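Long-range contacts in lectin (Lotus tetragonolobus, PDB 2EIG), which probably binds L-fucosyl-containing sugars, as a legume seed lectin that carries calcium and manganese ions: residues F62-S67 and A161-D166; G81-L86 and G100-T105; V200-S205 and Y219-T224. One frame throughout, in Å; residues are numbered along the deposited sequence.

Interaction 1 of 3, residues F62-S67 and A161-D166; sequences FITSFS and ATIIYD
F62 to F66 run antiparallel to A161 to Y165 in the back sheet of the legume lectin sandwich. Six backbone hydrogen bonds hold the strands, a pair of them at each of F62/Y165, T64/I163 and F66/A161; the shortest include I163 N to T64 O at 2.8 Å. Between them, at I63/I164 and S65/T162, CA-H...O contacts add to the pairing, for example I63 CA to I163 O at 3.2 Å.

Aromatic and aliphatic contacts fill the face turned to the second sheet. F62 has CG between its backbone N and carbonyl carbon (chi1 66°), which swings the ring across to its neighbour strand, where the CB of Y165 sits over one ring face, 3.6 Å from the centroid. The two rings themselves are nearly parallel, yet slid so far apart that they barely overlap. F66 repeats this geometry: A161 CB lies over its face, 3.8 Å from the ring centre, and a lone methyl suits the spot because the F66 ring lies against it. I163 stands between the two phenylalanines, with I163 CD1 at the edge of the F66 ring, 3.8 Å from F66 CE2, while its CB packs alongside T64 CG2. T64 OG1 is bonded to S222 O, and Y165 OH to I190 O and L192 N.

On the opposite face, I63 and I164 point the same way side by side, I63 CD1 to I164 CG1 3.7 Å, and the weak S65 OG to T162 OG1 hydrogen bond, 3.5 Å long, marks the less buried end.

The chemistry thus splits by face: F62, T64, F66, A161, I163 and Y165 turn to the core, where the T64 and Y165 hydroxyls find partners, while of I63, S65, T162 and I164 on the other face, all but S65 pack on the second subunit.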
loop_
_atom_site.group_PDB
_atom_site.type_symbol
_atom_site.label_atom_id
_atom_site.label_comp_id
_atom_site.label_asym_id
_atom_site.label_seq_id
_atom_site.Cartn_x
_atom_site.Cartn_y
_atom_site.Cartn_z
ATOM N N PHE A 62 -3.111 15.134 4.015
ATOM C CA PHE A 62 -3.522 15.770 5.238
ATOM C C PHE A 62 -3.083 14.981 6.444
ATOM O O PHE A 62 -2.733 13.788 6.362
ATOM C CB PHE A 62 -5.032 16.101 5.283
ATOM C CG PHE A 62 -5.968 14.886 5.287
ATOM C CD1 PHE A 62 -6.274 14.218 6.474
ATOM C CD2 PHE A 62 -6.571 14.471 4.110
ATOM C CE1 PHE A 62 -7.147 13.114 6.488
ATOM C CE2 PHE A 62 -7.434 13.365 4.097
ATOM C CZ PHE A 62 -7.725 12.693 5.299
ATOM N N ILE A 63 -3.102 15.670 7.564
ATOM C CA ILE A 63 -3.048 15.009 8.832
ATOM C C ILE A 63 -4.130 15.631 9.646
ATOM O O ILE A 63 -4.321 16.811 9.612
ATOM C CB ILE A 63 -1.659 15.117 9.542
ATOM C CG1 ILE A 63 -1.722 14.402 10.905
ATOM C CG2 ILE A 63 -1.179 16.621 9.658
ATOM C CD1 ILE A 63 -0.374 14.147 11.563
ATOM N N THR A 64 -4.873 14.808 10.352
ATOM C CA THR A 64 -5.804 15.351 11.280
ATOM C C THR A 64 -5.618 14.635 12.620
ATOM O O THR A 64 -5.267 13.446 12.623
ATOM C CB THR A 64 -7.261 15.270 10.729
ATOM O OG1 THR A 64 -8.066 16.084 11.532
ATOM C CG2 THR A 64 -7.890 13.844 10.701
ATOM N N SER A 65 -5.849 15.359 13.711
ATOM C CA SER A 65 -5.856 14.796 15.073
ATOM C C SER A 65 -7.060 15.276 15.833
ATOM O O SER A 65 -7.494 16.420 15.715
ATOM C CB SER A 65 -4.590 15.169 15.889
ATOM O OG SER A 65 -3.428 14.674 15.258
ATOM N N PHE A 66 -7.624 14.391 16.627
ATOM C CA PHE A 66 -8.727 14.796 17.482
ATOM C C PHE A 66 -8.795 13.934 18.741
ATOM O O PHE A 66 -8.529 12.736 18.689
ATOM C CB PHE A 66 -10.078 14.817 16.742
ATOM C CG PHE A 66 -10.397 13.549 15.987
ATOM C CD1 PHE A 66 -11.118 12.528 16.602
ATOM C CD2 PHE A 66 -9.987 13.388 14.656
ATOM C CE1 PHE A 66 -11.447 11.367 15.913
ATOM C CE2 PHE A 66 -10.300 12.226 13.981
ATOM C CZ PHE A 66 -11.012 11.230 14.586
ATOM N N SER A 67 -9.098 14.582 19.868
ATOM C CA SER A 67 -9.302 13.916 21.138
ATOM C C SER A 67 -10.778 13.832 21.310
ATOM O O SER A 67 -11.477 14.814 21.065
ATOM C CB SER A 67 -8.773 14.766 22.312
ATOM O OG SER A 67 -7.376 14.592 22.340
ATOM N N ALA A 161 -6.929 10.277 18.454
ATOM C CA ALA A 161 -6.864 9.742 17.089
ATOM C C ALA A 161 -5.986 10.658 16.283
ATOM O O ALA A 161 -6.097 11.868 16.412
ATOM C CB ALA A 161 -8.269 9.709 16.470
ATOM N N THR A 162 -5.142 10.067 15.461
ATOM C CA THR A 162 -4.413 10.729 14.400
ATOM C C THR A 162 -4.647 9.989 13.073
ATOM O O THR A 162 -4.537 8.758 12.965
ATOM C CB THR A 162 -2.902 10.760 14.736
ATOM O OG1 THR A 162 -2.723 11.376 15.994
ATOM C CG2 THR A 162 -2.082 11.459 13.654
ATOM N N ILE A 163 -4.970 10.752 12.049
ATOM C CA ILE A 163 -5.209 10.193 10.727
ATOM C C ILE A 163 -4.298 10.904 9.753
ATOM O O ILE A 163 -4.209 12.145 9.722
ATOM C CB ILE A 163 -6.686 10.363 10.334
ATOM C CG1 ILE A 163 -7.614 9.600 11.326
ATOM C CG2 ILE A 163 -6.931 9.930 8.864
ATOM C CD1 ILE A 163 -9.070 10.018 11.205
ATOM N N ILE A 164 -3.558 10.139 8.983
ATOM C CA ILE A 164 -2.652 10.785 8.033
ATOM C C ILE A 164 -3.115 10.253 6.705
ATOM O O ILE A 164 -3.319 9.062 6.585
ATOM C CB ILE A 164 -1.153 10.433 8.245
ATOM C CG1 ILE A 164 -0.615 11.032 9.547
ATOM C CG2 ILE A 164 -0.289 10.955 7.063
ATOM C CD1 ILE A 164 0.821 10.563 9.908
ATOM N N TYR A 165 -3.344 11.146 5.748
ATOM C CA TYR A 165 -3.452 10.748 4.359
ATOM C C TYR A 165 -2.217 11.172 3.610
ATOM O O TYR A 165 -1.961 12.358 3.444
ATOM C CB TYR A 165 -4.706 11.342 3.699
ATOM C CG TYR A 165 -4.916 10.765 2.307
ATOM C CD1 TYR A 165 -5.385 9.463 2.125
ATOM C CD2 TYR A 165 -4.577 11.503 1.185
ATOM C CE1 TYR A 165 -5.503 8.936 0.854
ATOM C CE2 TYR A 165 -4.723 11.008 -0.084
ATOM C CZ TYR A 165 -5.182 9.735 -0.249
ATOM O OH TYR A 165 -5.315 9.297 -1.531
ATOM N N ASP A 166 -1.486 10.212 3.095
ATOM C CA ASP A 166 -0.340 10.530 2.266
ATOM C C ASP A 166 -0.707 10.447 0.775
ATOM O O ASP A 166 -0.865 9.365 0.262
ATOM C CB ASP A 166 0.827 9.598 2.594
ATOM C CG ASP A 166 1.984 9.773 1.626
ATOM O OD1 ASP A 166 2.181 10.896 1.170
ATOM O OD2 ASP A 166 2.666 8.795 1.303
#

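Interaction 2 of 3, residues G81-L86 and G100-T105; sequences GVVFFL and GYLGIT
The F85 ring receives the CG2 methyl of I104 over one face, and H42 meets the same ring edge-to-face. That methyl is 3.8 Å from the ring centroid and only 14° off the ring normal, a CH-pi contact offset toward the rim; the two side chains slide past each other in opposite directions. In the legume lectin sandwich this packing lays the loop 100-105 against the strand 81-86 of the seven-stranded sheet, on the side of that sheet turned away from the other one.

V83 continues the apolar row. Its two methyls divide the work: V83 CG2 meets I104 CG2 tip to tip at 3.8 Å, while V83 CG1, which lies beside its own backbone N (chi1 -40°), meets L102 CD1, also at 3.8 Å. Branching suits V83, which offers one methyl to each loop residue, and L102, whose CD1 packs on V83 and CD2 on G81. No hydrogen bond joins the segments, so their attachment rests on these carbons and on neighbours such as S205, whose hydroxyl is bonded to L102 O.

The loop is folded tightly in itself. Y101 O accepts both I104 N and T105 N, and L102 and G103 both take positive phi values, a conformation that glycine adopts easily and leucine less so. L102 packs beside E118, a manganese ligand, with its side chain about 5 Å from the bound manganese and calcium ions.

G81 closes the row where the strand begins. At its phi of 155° a side chain would be jammed against the preceding carbonyl, and the absence of one lets L102 CD2 come within 3.5 Å of G81 N.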
loop_
_atom_site.group_PDB
_atom_site.type_symbol
_atom_site.label_atom_id
_atom_site.label_comp_id
_atom_site.label_asym_id
_atom_site.label_seq_id
_atom_site.Cartn_x
_atom_site.Cartn_y
_atom_site.Cartn_z
ATOM N N GLY A 81 -21.792 5.242 17.053
ATOM C CA GLY A 81 -20.393 5.511 16.852
ATOM C C GLY A 81 -20.258 6.928 16.420
ATOM O O GLY A 81 -21.257 7.608 16.271
ATOM N N VAL A 82 -19.013 7.345 16.256
ATOM C CA VAL A 82 -18.687 8.641 15.699
ATOM C C VAL A 82 -17.613 8.377 14.625
ATOM O O VAL A 82 -16.751 7.505 14.774
ATOM C CB VAL A 82 -18.209 9.671 16.805
ATOM C CG1 VAL A 82 -17.054 9.104 17.669
ATOM C CG2 VAL A 82 -17.785 11.051 16.171
ATOM N N VAL A 83 -17.709 9.107 13.523
ATOM C CA VAL A 83 -16.715 9.011 12.470
ATOM C C VAL A 83 -16.082 10.333 12.145
ATOM O O VAL A 83 -16.735 11.340 12.257
ATOM C CB VAL A 83 -17.314 8.345 11.203
ATOM C CG1 VAL A 83 -18.227 7.171 11.652
ATOM C CG2 VAL A 83 -18.057 9.362 10.305
ATOM N N PHE A 84 -14.805 10.302 11.772
ATOM C CA PHE A 84 -14.211 11.327 10.975
ATOM C C PHE A 84 -14.410 10.973 9.484
ATOM O O PHE A 84 -14.142 9.845 9.059
ATOM C CB PHE A 84 -12.701 11.495 11.249
ATOM C CG PHE A 84 -12.055 12.501 10.319
ATOM C CD1 PHE A 84 -12.185 13.881 10.564
ATOM C CD2 PHE A 84 -11.417 12.087 9.161
ATOM C CE1 PHE A 84 -11.636 14.802 9.697
ATOM C CE2 PHE A 84 -10.857 12.987 8.289
ATOM C CZ PHE A 84 -10.943 14.360 8.555
ATOM N N PHE A 85 -14.885 11.926 8.713
ATOM C CA PHE A 85 -15.221 11.694 7.325
ATOM C C PHE A 85 -14.987 12.887 6.375
ATOM O O PHE A 85 -15.048 14.072 6.770
ATOM C CB PHE A 85 -16.650 11.102 7.136
ATOM C CG PHE A 85 -17.806 12.113 7.185
ATOM C CD1 PHE A 85 -18.606 12.292 6.082
ATOM C CD2 PHE A 85 -18.154 12.782 8.370
ATOM C CE1 PHE A 85 -19.732 13.154 6.100
ATOM C CE2 PHE A 85 -19.268 13.686 8.399
ATOM C CZ PHE A 85 -20.066 13.847 7.275
ATOM N N LEU A 86 -14.642 12.514 5.147
ATOM C CA LEU A 86 -14.661 13.347 3.971
ATOM C C LEU A 86 -15.849 12.954 3.123
ATOM O O LEU A 86 -16.122 11.730 2.886
ATOM C CB LEU A 86 -13.409 13.113 3.119
ATOM C CG LEU A 86 -12.107 13.748 3.612
ATOM C CD1 LEU A 86 -11.721 13.161 4.954
ATOM C CD2 LEU A 86 -11.004 13.430 2.590
ATOM N N GLY A 100 -26.830 2.509 12.884
ATOM C CA GLY A 100 -25.581 1.884 12.479
ATOM C C GLY A 100 -25.017 2.397 11.156
ATOM O O GLY A 100 -23.863 2.062 10.826
ATOM N N TYR A 101 -25.834 3.149 10.415
ATOM C CA TYR A 101 -25.406 3.821 9.160
ATOM C C TYR A 101 -24.641 5.118 9.414
ATOM O O TYR A 101 -24.148 5.744 8.482
ATOM C CB TYR A 101 -26.571 4.048 8.231
ATOM C CG TYR A 101 -27.168 2.746 7.785
ATOM C CD1 TYR A 101 -26.459 1.915 6.879
ATOM C CD2 TYR A 101 -28.397 2.293 8.310
ATOM C CE1 TYR A 101 -26.955 0.671 6.498
ATOM C CE2 TYR A 101 -28.913 1.035 7.927
ATOM C CZ TYR A 101 -28.187 0.236 7.011
ATOM O OH TYR A 101 -28.647 -1.010 6.579
ATOM N N LEU A 102 -24.513 5.480 10.704
ATOM C CA LEU A 102 -23.552 6.490 11.178
ATOM C C LEU A 102 -23.725 7.906 10.647
ATOM O O LEU A 102 -22.850 8.742 10.838
ATOM C CB LEU A 102 -22.080 5.984 11.068
ATOM C CG LEU A 102 -21.777 4.800 12.012
ATOM C CD1 LEU A 102 -20.457 4.104 11.714
ATOM C CD2 LEU A 102 -21.800 5.175 13.542
ATOM N N GLY A 103 -24.879 8.204 10.065
ATOM C CA GLY A 103 -25.157 9.504 9.486
ATOM C C GLY A 103 -24.354 9.735 8.214
ATOM O O GLY A 103 -24.285 10.855 7.731
ATOM N N ILE A 104 -23.739 8.682 7.683
ATOM C CA ILE A 104 -22.891 8.820 6.465
ATOM C C ILE A 104 -23.397 7.991 5.278
ATOM O O ILE A 104 -23.094 8.278 4.131
ATOM C CB ILE A 104 -21.400 8.506 6.723
ATOM C CG1 ILE A 104 -21.195 7.071 7.272
ATOM C CG2 ILE A 104 -20.761 9.621 7.643
ATOM C CD1 ILE A 104 -19.765 6.700 7.639
ATOM N N THR A 105 -24.164 6.967 5.562
ATOM C CA THR A 105 -24.637 6.061 4.514
ATOM C C THR A 105 -26.149 6.151 4.457
ATOM O O THR A 105 -26.806 5.902 5.449
ATOM C CB THR A 105 -24.188 4.609 4.824
ATOM O OG1 THR A 105 -22.770 4.506 4.605
ATOM C CG2 THR A 105 -24.926 3.568 3.942
#

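Interaction 3 of 3, residues V200-S205 and Y219-T224; sequences VSVGFS and YSWSFT
V202, G203 and F204 meet W221 and F223 in the hydrophobic core of the legume lectin beta sandwich, where strand 199-208 of the seven-stranded sheet faces strand 214-226 of the other. The axes of the two segments come no closer than 9.8 Å, so side chains rather than backbone bonds join them, and large rings are the natural means of spanning that gap.

W221 reaches across. With CG anti to the backbone N (chi1 180°), its indole extends into the core, where F204 presents an edge to its face in a T-shaped stack with the ring planes at 65°. F204 is itself held edge-to-face against F66. The rim of the indole touches the opposing backbone: V202 O lies at its edge, in plane with the ring, while G203 CA approaches W221 CH2 at 3.6 Å. Glycine suits that position on account of its backbone, which at phi 160° would press a CB into the carbonyl before it. The one polar atom of the indole is satisfied, since NE1 is bonded to T64 OG1.

V202 is wedged between two aromatics. V202 CG1 packs on F223 CE1 at 3.7 Å, and V202 CG2 lies over the F223 face, though a long 4.3 Å from the centroid, and also 4.0 Å from W221 CZ2. F3 and F62 pack on F223 as well.

Alternation along the strand turns S222, between the two aromatics, outward, where it touches the bound N-acetylglucosamine. In the core, F204 CE1 stands 3.3 Å above the indole plane and comes within 3.4 Å of W221 CD2.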
loop_
_atom_site.group_PDB
_atom_site.type_symbol
_atom_site.label_atom_id
_atom_site.label_comp_id
_atom_site.label_asym_id
_atom_site.label_seq_id
_atom_site.Cartn_x
_atom_site.Cartn_y
_atom_site.Cartn_z
ATOM N N VAL A 200 -14.268 18.903 -0.551
ATOM C CA VAL A 200 -14.996 18.057 0.380
ATOM C C VAL A 200 -15.236 18.791 1.693
ATOM O O VAL A 200 -14.622 19.809 1.973
ATOM C CB VAL A 200 -14.262 16.692 0.618
ATOM C CG1 VAL A 200 -14.159 15.884 -0.682
ATOM C CG2 VAL A 200 -12.865 16.894 1.213
ATOM N N SER A 201 -16.168 18.278 2.486
ATOM C CA SER A 201 -16.196 18.649 3.867
ATOM C C SER A 201 -15.260 17.691 4.541
ATOM O O SER A 201 -15.000 16.567 4.053
ATOM C CB SER A 201 -17.608 18.539 4.426
ATOM O OG SER A 201 -18.086 17.200 4.276
ATOM N N VAL A 202 -14.669 18.195 5.621
ATOM C CA VAL A 202 -14.049 17.343 6.642
ATOM C C VAL A 202 -14.832 17.618 7.882
ATOM O O VAL A 202 -15.325 18.766 8.107
ATOM C CB VAL A 202 -12.522 17.615 6.841
ATOM C CG1 VAL A 202 -11.819 17.293 5.548
ATOM C CG2 VAL A 202 -12.247 19.119 7.255
ATOM N N GLY A 203 -14.959 16.573 8.684
ATOM C CA GLY A 203 -15.662 16.668 9.922
ATOM C C GLY A 203 -16.111 15.335 10.462
ATOM O O GLY A 203 -15.529 14.279 10.210
ATOM N N PHE A 204 -17.155 15.402 11.267
ATOM C CA PHE A 204 -17.566 14.254 12.050
ATOM C C PHE A 204 -19.026 14.001 11.857
ATOM O O PHE A 204 -19.801 14.924 11.640
ATOM C CB PHE A 204 -17.308 14.497 13.542
ATOM C CG PHE A 204 -15.892 14.826 13.854
ATOM C CD1 PHE A 204 -15.483 16.169 13.947
ATOM C CD2 PHE A 204 -14.945 13.799 14.065
ATOM C CE1 PHE A 204 -14.159 16.472 14.242
ATOM C CE2 PHE A 204 -13.600 14.119 14.365
ATOM C CZ PHE A 204 -13.226 15.470 14.454
ATOM N N SER A 205 -19.384 12.727 11.945
ATOM C CA SER A 205 -20.743 12.318 11.982
ATOM C C SER A 205 -20.882 11.316 13.106
ATOM O O SER A 205 -19.996 10.481 13.327
ATOM C CB SER A 205 -21.130 11.670 10.643
ATOM O OG SER A 205 -22.436 11.203 10.730
ATOM N N TYR A 219 -13.112 16.807 22.077
ATOM C CA TYR A 219 -12.494 17.814 22.891
ATOM C C TYR A 219 -11.617 18.788 22.128
ATOM O O TYR A 219 -11.402 19.918 22.576
ATOM C CB TYR A 219 -11.664 17.141 23.955
ATOM C CG TYR A 219 -12.490 16.183 24.766
ATOM C CD1 TYR A 219 -12.076 14.897 24.945
ATOM C CD2 TYR A 219 -13.728 16.587 25.321
ATOM C CE1 TYR A 219 -12.838 13.998 25.678
ATOM C CE2 TYR A 219 -14.512 15.700 26.050
ATOM C CZ TYR A 219 -14.054 14.414 26.227
ATOM O OH TYR A 219 -14.792 13.538 26.962
ATOM N N SER A 220 -11.058 18.322 21.015
ATOM C CA SER A 220 -10.047 19.069 20.279
ATOM C C SER A 220 -9.945 18.505 18.886
ATOM O O SER A 220 -10.321 17.353 18.635
ATOM C CB SER A 220 -8.655 19.020 20.992
ATOM O OG SER A 220 -7.974 17.775 20.852
ATOM N N TRP A 221 -9.408 19.298 17.975
ATOM C CA TRP A 221 -9.331 18.837 16.591
ATOM C C TRP A 221 -8.421 19.774 15.846
ATOM O O TRP A 221 -8.617 20.980 15.874
ATOM C CB TRP A 221 -10.740 18.807 15.964
ATOM C CG TRP A 221 -10.803 18.344 14.510
ATOM C CD1 TRP A 221 -10.032 17.390 13.898
ATOM C CD2 TRP A 221 -11.771 18.759 13.547
ATOM N NE1 TRP A 221 -10.422 17.234 12.582
ATOM C CE2 TRP A 221 -11.521 18.033 12.358
ATOM C CE3 TRP A 221 -12.861 19.664 13.584
ATOM C CZ2 TRP A 221 -12.299 18.211 11.197
ATOM C CZ3 TRP A 221 -13.621 19.844 12.436
ATOM C CH2 TRP A 221 -13.331 19.109 11.253
ATOM N N SER A 222 -7.412 19.214 15.189
ATOM C CA SER A 222 -6.510 19.981 14.361
ATOM C C SER A 222 -6.512 19.246 13.021
ATOM O O SER A 222 -6.782 18.040 12.940
ATOM C CB SER A 222 -5.085 20.122 14.986
ATOM O OG SER A 222 -4.489 18.830 15.192
ATOM N N PHE A 223 -6.256 20.002 11.967
ATOM C CA PHE A 223 -6.271 19.459 10.636
ATOM C C PHE A 223 -5.315 20.276 9.834
ATOM O O PHE A 223 -5.340 21.517 9.895
ATOM C CB PHE A 223 -7.673 19.667 10.067
ATOM C CG PHE A 223 -7.834 19.154 8.673
ATOM C CD1 PHE A 223 -8.307 17.851 8.450
ATOM C CD2 PHE A 223 -7.517 19.979 7.565
ATOM C CE1 PHE A 223 -8.473 17.366 7.134
ATOM C CE2 PHE A 223 -7.685 19.486 6.251
ATOM C CZ PHE A 223 -8.145 18.174 6.061
ATOM N N THR A 224 -4.451 19.616 9.091
ATOM C CA THR A 224 -3.605 20.351 8.138
ATOM C C THR A 224 -3.626 19.609 6.852
ATOM O O THR A 224 -3.329 18.410 6.836
ATOM C CB THR A 224 -2.117 20.424 8.586
ATOM O OG1 THR A 224 -2.061 21.008 9.873
ATOM C CG2 THR A 224 -1.291 21.263 7.596
#

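How the interactions relate
From the N terminus, 62-67 comes first and waits almost a hundred residues for its partner 161-166, so interaction 1 closes the longest loop. Interaction 2 is nested inside it, a short excursion that returns to strand 81-88 before strand 115-120 begins. Interaction 3 opens only after interaction 1 has closed, and none of the three loops cross. Interaction 1 pairs two strands of the back sheet, where 61-72 also neighbours 214-226, and interaction 3 joins this sheet to the seven-stranded one through the core; interaction 2 ties a loop near the metals to the far side of the latter. F84 packs on F66, T64 and I163, while V83 N bonds S205 O between neighbouring strands 81-88 and 199-208.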